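Side-chain contacts in hypothetical protein (Neisseria meningitidis Z2491, PDB 2F46), which is a putative phosphatase of the nonclassical, eukaryotic-like kind, which probably hydrolyses phosphate esters: residues P59-A62 with Q63-Q66; V91-F94 with R95-G99; T111-R114 with C115-W119; E126-V130 with D131-R135. All coordinates share one frame; numbering follows the deposited sequence.

Contact 1 of 4, residues P59-A62 with Q63-Q66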
loop_
_atom_site.group_PDB
_atom_site.type_symbol
_atom_site.label_atom_id
_atom_site.label_comp_id
_atom_site.label_asym_id
_atom_site.label_seq_id
_atom_site.Cartn_x
_atom_site.Cartn_y
_atom_site.Cartn_z
ATOM N N PRO A 59 12.582 8.632 -5.161
ATOM C CA PRO A 59 12.104 9.900 -4.659
ATOM C C PRO A 59 11.705 9.819 -3.181
ATOM O O PRO A 59 11.120 8.816 -2.791
ATOM C CB PRO A 59 10.852 10.173 -5.517
ATOM C CG PRO A 59 10.881 9.222 -6.612
ATOM C CD PRO A 59 11.692 8.066 -6.188
ATOM N N ASP A 60 12.024 10.841 -2.392
ATOM C CA ASP A 60 11.622 10.930 -0.991
ATOM C C ASP A 60 10.116 11.162 -0.941
ATOM O O ASP A 60 9.542 11.762 -1.868
ATOM C CB ASP A 60 12.283 12.080 -0.250
ATOM C CG ASP A 60 13.728 11.797 0.130
ATOM O OD1 ASP A 60 14.230 10.662 -0.033
ATOM O OD2 ASP A 60 14.342 12.746 0.652
ATOM N N PHE A 61 9.483 10.707 0.137
ATOM C CA PHE A 61 8.035 10.888 0.246
ATOM C C PHE A 61 7.642 12.356 0.161
ATOM O O PHE A 61 6.632 12.684 -0.469
ATOM C CB PHE A 61 7.415 10.268 1.503
ATOM C CG PHE A 61 5.908 10.359 1.525
ATOM C CD1 PHE A 61 5.156 9.742 0.546
ATOM C CD2 PHE A 61 5.241 11.086 2.510
ATOM C CE1 PHE A 61 3.744 9.825 0.545
ATOM C CE2 PHE A 61 3.848 11.165 2.521
ATOM C CZ PHE A 61 3.103 10.539 1.531
ATOM N N ALA A 62 8.434 13.261 0.742
ATOM C CA ALA A 62 8.102 14.677 0.710
ATOM C C ALA A 62 7.998 15.188 -0.729
ATOM O O ALA A 62 7.164 16.069 -1.043
ATOM C CB ALA A 62 9.140 15.451 1.461
ATOM N N GLN A 63 8.799 14.657 -1.616
ATOM C CA GLN A 63 8.792 15.090 -2.997
ATOM C C GLN A 63 7.620 14.461 -3.774
ATOM O O GLN A 63 7.012 15.086 -4.634
ATOM C CB GLN A 63 10.126 14.758 -3.683
ATOM C CG GLN A 63 10.233 15.226 -5.157
ATOM C CD GLN A 63 9.893 16.697 -5.291
ATOM O OE1 GLN A 63 10.328 17.513 -4.482
ATOM N NE2 GLN A 63 9.083 17.042 -6.289
ATOM N N ILE A 64 7.286 13.214 -3.465
ATOM C CA ILE A 64 6.082 12.596 -3.999
ATOM C C ILE A 64 4.871 13.420 -3.584
ATOM O O ILE A 64 3.990 13.688 -4.427
ATOM C CB ILE A 64 5.967 11.115 -3.530
ATOM C CG1 ILE A 64 7.058 10.245 -4.164
ATOM C CG2 ILE A 64 4.592 10.518 -3.848
ATOM C CD1 ILE A 64 7.025 10.172 -5.669
ATOM N N LYS A 65 4.795 13.810 -2.316
ATOM C CA LYS A 65 3.739 14.667 -1.837
ATOM C C LYS A 65 3.660 15.970 -2.631
ATOM O O LYS A 65 2.580 16.389 -3.057
ATOM C CB LYS A 65 3.863 14.913 -0.320
ATOM C CG LYS A 65 2.817 15.852 0.267
ATOM C CD LYS A 65 2.859 15.843 1.766
ATOM C CE LYS A 65 1.872 16.840 2.348
ATOM N NZ LYS A 65 1.895 16.737 3.845
ATOM N N GLN A 66 4.787 16.637 -2.840
ATOM C CA GLN A 66 4.792 17.880 -3.649
ATOM C C GLN A 66 4.230 17.687 -5.035
ATOM O O GLN A 66 3.448 18.526 -5.519
ATOM C CB GLN A 66 6.217 18.384 -3.819
ATOM C CG GLN A 66 6.737 19.203 -2.704
ATOM C CD GLN A 66 7.938 20.057 -3.149
ATOM O OE1 GLN A 66 9.086 19.598 -3.140
ATOM N NE2 GLN A 66 7.664 21.295 -3.531
#
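Ile64 bends its longer branch back toward Pro59 through two successive torsions: chi1 of -68° sets CG1 beside the backbone N, and chi2 of -61° folds CD1 round to the proline ring. CD1 meets Pro59 CB at 3.8 Å, the two side chains running at a slant to each other, while Ile64 CG1 rests over Asp60 O at 3.7 Å. That same oxygen binds two backbone donors in the first turn of helix 61-68. Ile64 N lies in the carbonyl plane and gives a fairly straight bond of 3.1 Å to Asp60 O; Gln63 N comes from above the plane, more bent, at 3.0 Å from Asp60 O. Asp60 holds the N-cap position but makes no capping bond with its side chain; its carboxylate forms a salt bridge with Arg53. In the conformer described, Phe61 brings its ring obliquely to Ile64 CB and carries on into the core, against His78 and Tyr108. The helix is the crossover of a beta-alpha-beta unit between strands 45-48 and 75-78. Chemically, a carbonyl with two donors secures the helix start, accompanied by apolar packing of Pro59 on Ile64, and Asp60 ties it through Arg53 to the loop leading in.

Contact 2 of 4, residues V91-F94 with R95-G99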
loop_
_atom_site.group_PDB
_atom_site.type_symbol
_atom_site.label_atom_id
_atom_site.label_comp_id
_atom_site.label_asym_id
_atom_site.label_seq_id
_atom_site.Cartn_x
_atom_site.Cartn_y
_atom_site.Cartn_z
ATOM N N VAL A 91 0.101 -3.120 11.276
ATOM C CA VAL A 91 -1.097 -3.580 10.635
ATOM C C VAL A 91 -2.319 -2.737 11.046
ATOM O O VAL A 91 -3.127 -2.304 10.223
ATOM C CB VAL A 91 -1.355 -5.081 10.990
ATOM C CG1 VAL A 91 -2.681 -5.555 10.464
ATOM C CG2 VAL A 91 -0.170 -5.926 10.394
ATOM N N GLU A 92 -2.483 -2.529 12.343
ATOM C CA GLU A 92 -3.643 -1.745 12.778
ATOM C C GLU A 92 -3.472 -0.246 12.450
ATOM O O GLU A 92 -4.459 0.408 12.160
ATOM C CB GLU A 92 -3.950 -2.013 14.247
ATOM C CG GLU A 92 -4.340 -3.439 14.509
ATOM C CD GLU A 92 -5.571 -3.847 13.761
ATOM O OE1 GLU A 92 -6.598 -3.195 13.937
ATOM O OE2 GLU A 92 -5.531 -4.799 12.985
ATOM N N THR A 93 -2.252 0.289 12.437
ATOM C CA THR A 93 -2.069 1.667 11.953
ATOM C C THR A 93 -2.505 1.821 10.477
ATOM O O THR A 93 -3.206 2.763 10.127
ATOM C CB THR A 93 -0.653 2.141 12.133
ATOM O OG1 THR A 93 -0.380 2.356 13.540
ATOM C CG2 THR A 93 -0.377 3.440 11.393
ATOM N N PHE A 94 -2.186 0.836 9.640
ATOM C CA PHE A 94 -2.629 0.901 8.233
ATOM C C PHE A 94 -4.147 0.848 8.152
ATOM O O PHE A 94 -4.780 1.612 7.451
ATOM C CB PHE A 94 -1.963 -0.265 7.501
ATOM C CG PHE A 94 -2.129 -0.252 5.989
ATOM C CD1 PHE A 94 -1.395 0.594 5.194
ATOM C CD2 PHE A 94 -3.003 -1.167 5.397
ATOM C CE1 PHE A 94 -1.530 0.542 3.809
ATOM C CE2 PHE A 94 -3.130 -1.211 4.011
ATOM C CZ PHE A 94 -2.410 -0.344 3.238
ATOM N N ARG A 95 -4.741 -0.083 8.909
ATOM C CA ARG A 95 -6.193 -0.202 8.959
ATOM C C ARG A 95 -6.866 1.116 9.353
ATOM O O ARG A 95 -7.838 1.520 8.738
ATOM C CB ARG A 95 -6.566 -1.284 9.964
ATOM C CG ARG A 95 -8.022 -1.460 10.164
ATOM C CD ARG A 95 -8.223 -2.091 11.482
ATOM N NE ARG A 95 -9.571 -2.593 11.606
ATOM C CZ ARG A 95 -10.005 -3.284 12.657
ATOM N NH1 ARG A 95 -9.187 -3.579 13.662
ATOM N NH2 ARG A 95 -11.263 -3.699 12.688
ATOM N N GLN A 96 -6.327 1.764 10.371
ATOM C CA GLN A 96 -6.863 3.031 10.858
ATOM C C GLN A 96 -6.691 4.151 9.857
ATOM O O GLN A 96 -7.628 4.949 9.651
ATOM C CB GLN A 96 -6.207 3.440 12.176
ATOM C CG GLN A 96 -6.601 2.558 13.351
ATOM C CD GLN A 96 -6.109 3.093 14.717
ATOM O OE1 GLN A 96 -6.103 4.316 14.949
ATOM N NE2 GLN A 96 -5.738 2.181 15.631
ATOM N N LEU A 97 -5.520 4.237 9.225
ATOM C CA LEU A 97 -5.304 5.282 8.230
ATOM C C LEU A 97 -6.313 5.152 7.116
ATOM O O LEU A 97 -6.924 6.153 6.727
ATOM C CB LEU A 97 -3.892 5.214 7.656
ATOM C CG LEU A 97 -2.765 5.635 8.576
ATOM C CD1 LEU A 97 -1.416 5.282 7.923
ATOM C CD2 LEU A 97 -2.851 7.107 8.936
ATOM N N ILE A 98 -6.555 3.934 6.647
ATOM C CA ILE A 98 -7.586 3.723 5.634
ATOM C C ILE A 98 -8.977 4.055 6.199
ATOM O O ILE A 98 -9.787 4.691 5.523
ATOM C CB ILE A 98 -7.519 2.298 5.065
ATOM C CG1 ILE A 98 -6.214 2.133 4.248
ATOM C CG2 ILE A 98 -8.801 1.967 4.232
ATOM C CD1 ILE A 98 -5.886 0.716 3.904
ATOM N N GLY A 99 -9.265 3.646 7.425
ATOM C CA GLY A 99 -10.604 3.872 7.961
ATOM C C GLY A 99 -10.993 5.327 8.040
ATOM O O GLY A 99 -12.175 5.661 7.874
#
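Phe94 and Ile98, one helical turn apart in helix 88-99, form the dense half of this contact. Ile98 CD1 sits over one face of the ring, a CH-pi contact with the carbon 3.8 Å from the ring centroid and 30° off its normal. The approach is off-centre, displaced toward CE2: CD1 is 3.4 Å from Phe94 CE2 but 3.7 Å from Phe94 CZ. The Ile98 chain gets there because CG1 stands beside the backbone N and chi2, at 167°, runs straight on to CD1. Both residues also pack on Ile47 of strand 45-48, and Phe94 reaches Leu118 of helix 113-125 as well, so this flank belongs to the helix-sheet interface. Alongside it, Thr93 CG2 and Leu97 CD1 run side by side, pointing the same way, but less closely, 4.1 Å apart.

The outward flank is polar and less closely packed, apart from one short salt bridge. There Arg95, extended from CG to NE, runs beside a Glu92 side chain that is bent at chi2 and was modelled in two conformers. In the conformer described, Arg95 NH1 gives a 2.6 Å salt-bridge bond to Glu92 OE1, met on its syn side and in the guanidinium plane, with carboxylate and guanidinium almost perpendicular. In the same conformer the other oxygen, Glu92 OE2, forms a salt bridge with Arg122. Gln96 merely lays its CG over Glu92 O, at 3.3 Å. One carboxylate thus stands between two arginines that lie close together, and its negative charge probably offsets their mutual repulsion, while the hydrophobic face carries the close packing.

Contact 3 of 4, residues T111-R114 with C115-W119; sequences TGTR and CSLLW
Leu117 climbs past Thr113 one atom at a time at the start of helix 113-125. Its CB lies 3.5 Å from Thr113 O, and CG comes a little closer, 3.4 Å from Thr113 O. CD1 then leaves the carbonyl and ends beside the methyl branch, 4.1 Å from Thr113 CG2, the two side chains pointing the same way. Thr113 offers that methyl because chi1 of -63° turns OG1 to the other side, where it shares a 2.8 Å hydrogen bond with Thr111 OG1.

Next to this pair, Gly112 O takes two bonds from one residue: Ser116 N at 3.0 Å and, in the Ser116 conformer described, Ser116 OG at 2.9 Å, the hydroxyl standing above the carbonyl plane. Gly112 has a positive phi (96°), at which a side chain would clash with the preceding carbonyl oxygen. The run from Cys109 to Cys115 resembles the Cys-x5-Arg phosphate-binding loop of tyrosine phosphatases, but in sequence Cys115 falls where the arginine would stand, one residue after Arg114, itself anchored by a salt bridge to Glu54. This is consistent with a nonclassical phosphatase whose loop leads straight into a buried helix, its first turn held by a doubly bonded carbonyl.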
loop_
_atom_site.group_PDB
_atom_site.type_symbol
_atom_site.label_atom_id
_atom_site.label_comp_id
_atom_site.label_asym_id
_atom_site.label_seq_id
_atom_site.Cartn_x
_atom_site.Cartn_y
_atom_site.Cartn_z
ATOM N N THR A 111 7.494 -2.185 -4.296
ATOM C CA THR A 111 6.771 -3.097 -5.168
ATOM C C THR A 111 5.282 -3.194 -4.917
ATOM O O THR A 111 4.554 -3.742 -5.749
ATOM C CB THR A 111 7.286 -4.516 -4.965
ATOM O OG1 THR A 111 7.126 -4.878 -3.584
ATOM C CG2 THR A 111 8.716 -4.660 -5.413
ATOM N N GLY A 112 4.821 -2.713 -3.762
ATOM C CA GLY A 112 3.464 -2.971 -3.305
ATOM C C GLY A 112 3.372 -4.149 -2.349
ATOM O O GLY A 112 2.308 -4.375 -1.761
ATOM N N THR A 113 4.466 -4.869 -2.127
ATOM C CA THR A 113 4.473 -6.020 -1.217
ATOM C C THR A 113 4.096 -5.622 0.205
ATOM O O THR A 113 3.296 -6.275 0.861
ATOM C CB THR A 113 5.840 -6.700 -1.227
ATOM O OG1 THR A 113 6.046 -7.195 -2.565
ATOM C CG2 THR A 113 5.908 -7.859 -0.252
ATOM N N ARG A 114 4.721 -4.561 0.690
ATOM C CA ARG A 114 4.446 -4.180 2.092
ATOM C C ARG A 114 3.014 -3.747 2.302
ATOM O O ARG A 114 2.406 -4.129 3.332
ATOM C CB ARG A 114 5.414 -3.104 2.557
ATOM C CG ARG A 114 6.812 -3.644 2.785
ATOM C CD ARG A 114 7.859 -2.510 2.892
ATOM N NE ARG A 114 8.475 -2.270 1.596
ATOM C CZ ARG A 114 9.631 -1.637 1.447
ATOM N NH1 ARG A 114 10.260 -1.126 2.482
ATOM N NH2 ARG A 114 10.167 -1.550 0.238
ATOM N N CYS A 115 2.456 -2.993 1.351
ATOM C CA CYS A 115 1.056 -2.571 1.399
ATOM C C CYS A 115 0.146 -3.808 1.459
ATOM O O CYS A 115 -0.762 -3.940 2.298
ATOM C CB CYS A 115 0.718 -1.682 0.203
ATOM S SG CYS A 115 2.006 -0.422 -0.191
ATOM N N SER A 116 0.457 -4.749 0.564
ATOM C CA SER A 116 -0.356 -5.943 0.445
ATOM C C SER A 116 -0.270 -6.787 1.711
ATOM O O SER A 116 -1.244 -7.423 2.130
ATOM C CB SER A 116 0.043 -6.727 -0.800
ATOM O OG SER A 116 -0.107 -5.960 -1.977
ATOM N N LEU A 117 0.889 -6.804 2.351
ATOM C CA LEU A 117 1.020 -7.514 3.625
ATOM C C LEU A 117 0.280 -6.819 4.765
ATOM O O LEU A 117 -0.355 -7.482 5.612
ATOM C CB LEU A 117 2.469 -7.659 4.005
ATOM C CG LEU A 117 3.259 -8.702 3.259
ATOM C CD1 LEU A 117 4.707 -8.590 3.584
ATOM C CD2 LEU A 117 2.803 -10.089 3.615
ATOM N N LEU A 118 0.364 -5.507 4.856
ATOM C CA LEU A 118 -0.361 -4.803 5.900
ATOM C C LEU A 118 -1.865 -5.075 5.770
ATOM O O LEU A 118 -2.550 -5.330 6.781
ATOM C CB LEU A 118 -0.050 -3.305 5.850
ATOM C CG LEU A 118 1.391 -2.970 6.260
ATOM C CD1 LEU A 118 1.713 -1.556 5.830
ATOM C CD2 LEU A 118 1.610 -3.129 7.769
ATOM N N TRP A 119 -2.374 -5.015 4.540
ATOM C CA TRP A 119 -3.769 -5.353 4.215
ATOM C C TRP A 119 -4.024 -6.799 4.573
ATOM O O TRP A 119 -4.965 -7.137 5.313
ATOM C CB TRP A 119 -4.033 -5.109 2.733
ATOM C CG TRP A 119 -5.347 -5.515 2.250
ATOM C CD1 TRP A 119 -6.480 -4.763 2.254
ATOM C CD2 TRP A 119 -5.670 -6.743 1.630
ATOM N NE1 TRP A 119 -7.523 -5.499 1.723
ATOM C CE2 TRP A 119 -7.045 -6.717 1.328
ATOM C CE3 TRP A 119 -4.927 -7.893 1.330
ATOM C CZ2 TRP A 119 -7.690 -7.769 0.710
ATOM C CZ3 TRP A 119 -5.571 -8.941 0.696
ATOM C CH2 TRP A 119 -6.941 -8.885 0.431
#

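Contact 4 of 4, residues E126-V130 with D131-R135; sequences EGMPV and DEIIR
In the conformers described, Glu132, whose CG leans on the selenium of Met128 at 3.9 Å (Met128 SE), carries a carboxylate that the guanidinium of Arg135 grips side-on. Glu132 OE1 sits at the guanidinium edge, in its plane, 2.9 Å from Arg135 NE, and Glu132 OE2 takes Arg135 NH2 at 2.8 Å. Relative to the carboxylate, both nitrogens come from above its plane. Glu132 OE2 also has Arg136 as a partner.

Next to this charged group, Met128, present as selenomethionine, drapes over the first turn of helix 130-139. With chi1 at -169° its CG swings away from the backbone N, and a bend at chi3 follows; SE reaches Ile133 CG1 at 3.7 Å. Val130 CG1 and Ile134 CD1 meet at 3.9 Å farther round, toward helix 148-153. Pro129, at the N-cap, gives its carbonyl to Ile133 N in a well-aligned bond of 3.0 Å (Pro129 O to Ile133 N), plus a weak one to Glu132 N. The preceding helix ends in a Schellman motif at Gly127. Helix 130-139 therefore starts on an apolar seat shared with Trp119, while Glu132 pairs with Arg135 and Arg136, and Asp131 with Arg148.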
loop_
_atom_site.group_PDB
_atom_site.type_symbol
_atom_site.label_atom_id
_atom_site.label_comp_id
_atom_site.label_asym_id
_atom_site.label_seq_id
_atom_site.Cartn_x
_atom_site.Cartn_y
_atom_site.Cartn_z
ATOM N N GLU A 126 -9.300 -11.171 10.444
ATOM C CA GLU A 126 -10.748 -11.178 10.249
ATOM C C GLU A 126 -11.283 -12.502 9.741
ATOM O O GLU A 126 -12.498 -12.636 9.562
ATOM C CB GLU A 126 -11.148 -10.105 9.259
ATOM C CG GLU A 126 -10.853 -8.718 9.714
ATOM C CD GLU A 126 -11.183 -7.688 8.672
ATOM O OE1 GLU A 126 -11.476 -8.038 7.487
ATOM O OE2 GLU A 126 -11.140 -6.503 9.046
ATOM N N GLY A 127 -10.398 -13.451 9.443
ATOM C CA GLY A 127 -10.811 -14.797 9.054
ATOM C C GLY A 127 -10.789 -15.090 7.576
ATOM O O GLY A 127 -11.280 -16.135 7.151
HETATM N N MSE A 128 -10.217 -14.203 6.761
HETATM C CA MSE A 128 -10.077 -14.513 5.359
HETATM C C MSE A 128 -9.080 -15.679 5.188
HETATM O O MSE A 128 -7.989 -15.662 5.780
HETATM C CB MSE A 128 -9.560 -13.316 4.577
HETATM C CG MSE A 128 -9.651 -13.508 3.110
HETATM SE SE MSE A 128 -9.118 -12.008 2.030
HETATM C CE MSE A 128 -10.903 -11.022 2.050
ATOM N N PRO A 129 -9.457 -16.704 4.394
ATOM C CA PRO A 129 -8.487 -17.781 4.249
ATOM C C PRO A 129 -7.220 -17.294 3.545
ATOM O O PRO A 129 -7.291 -16.468 2.640
ATOM C CB PRO A 129 -9.220 -18.836 3.382
ATOM C CG PRO A 129 -10.655 -18.441 3.375
ATOM C CD PRO A 129 -10.706 -16.963 3.662
ATOM N N VAL A 130 -6.109 -17.898 3.899
ATOM C CA VAL A 130 -4.801 -17.432 3.426
ATOM C C VAL A 130 -4.711 -17.512 1.908
ATOM O O VAL A 130 -4.168 -16.622 1.256
ATOM C CB VAL A 130 -3.688 -18.212 4.085
ATOM C CG1 VAL A 130 -2.340 -17.875 3.470
ATOM C CG2 VAL A 130 -3.679 -17.934 5.566
ATOM N N ASP A 131 -5.239 -18.591 1.319
ATOM C CA ASP A 131 -5.222 -18.698 -0.130
ATOM C C ASP A 131 -5.961 -17.575 -0.841
ATOM O O ASP A 131 -5.559 -17.162 -1.937
ATOM C CB ASP A 131 -5.829 -20.054 -0.592
ATOM C CG ASP A 131 -4.866 -21.221 -0.462
ATOM O OD1 ASP A 131 -3.651 -21.016 -0.296
ATOM O OD2 ASP A 131 -5.348 -22.365 -0.567
ATOM N N GLU A 132 -7.047 -17.119 -0.224
ATOM C CA GLU A 132 -7.832 -15.990 -0.741
ATOM C C GLU A 132 -7.053 -14.684 -0.609
ATOM O O GLU A 132 -7.028 -13.903 -1.535
ATOM C CB GLU A 132 -9.196 -15.887 -0.053
ATOM C CG GLU A 132 -10.095 -14.768 -0.573
ATOM C CD GLU A 132 -10.630 -14.998 -1.991
ATOM O OE1 GLU A 132 -10.314 -16.040 -2.641
ATOM O OE2 GLU A 132 -11.388 -14.124 -2.467
ATOM N N ILE A 133 -6.401 -14.488 0.525
ATOM C CA ILE A 133 -5.504 -13.300 0.704
ATOM C C ILE A 133 -4.498 -13.258 -0.458
ATOM O O ILE A 133 -4.314 -12.252 -1.162
ATOM C CB ILE A 133 -4.795 -13.344 2.060
ATOM C CG1 ILE A 133 -5.819 -13.311 3.191
ATOM C CG2 ILE A 133 -3.820 -12.164 2.206
ATOM C CD1 ILE A 133 -5.260 -13.568 4.556
ATOM N N ILE A 134 -3.837 -14.393 -0.665
ATOM C CA ILE A 134 -2.832 -14.478 -1.695
ATOM C C ILE A 134 -3.405 -14.269 -3.111
ATOM O O ILE A 134 -2.840 -13.589 -3.927
ATOM C CB ILE A 134 -2.026 -15.809 -1.541
ATOM C CG1 ILE A 134 -1.242 -15.739 -0.225
ATOM C CG2 ILE A 134 -1.075 -16.052 -2.726
ATOM C CD1 ILE A 134 -0.523 -17.050 0.133
ATOM N N ARG A 135 -4.566 -14.849 -3.368
ATOM C CA ARG A 135 -5.206 -14.681 -4.659
ATOM C C ARG A 135 -5.558 -13.209 -4.892
ATOM O O ARG A 135 -5.302 -12.680 -5.933
ATOM C CB ARG A 135 -6.460 -15.550 -4.754
ATOM C CG ARG A 135 -7.240 -15.331 -6.054
ATOM C CD ARG A 135 -8.653 -15.954 -6.029
ATOM N NE ARG A 135 -9.658 -15.107 -5.349
ATOM C CZ ARG A 135 -10.163 -13.966 -5.834
ATOM N NH1 ARG A 135 -9.784 -13.492 -7.015
ATOM N NH2 ARG A 135 -11.077 -13.297 -5.136
#

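How the contacts relate
From the N terminus, contact 1 opens the crossover helix 61-68, contact 2 spans the later turns of helix 88-99, contact 3 begins helix 113-125 and contact 4 begins helix 130-139. Each is local, closing a helical turn, with contact 4 also folding the preceding loop onto its helix; they follow in series, and none nests within or crosses another. Contacts 2 and 3 touch where Phe94 CD2 meets Leu118 CB at 3.7 Å, joining their two helices. Contacts 3 and 4 meet through Trp119, whose CZ3 lies 4.0 Å from Ile133 CG2, linking consecutive helices. Contact 1 stands apart, its centre about 33 Å from that of contact 4, on opposite sides of the chain's centre.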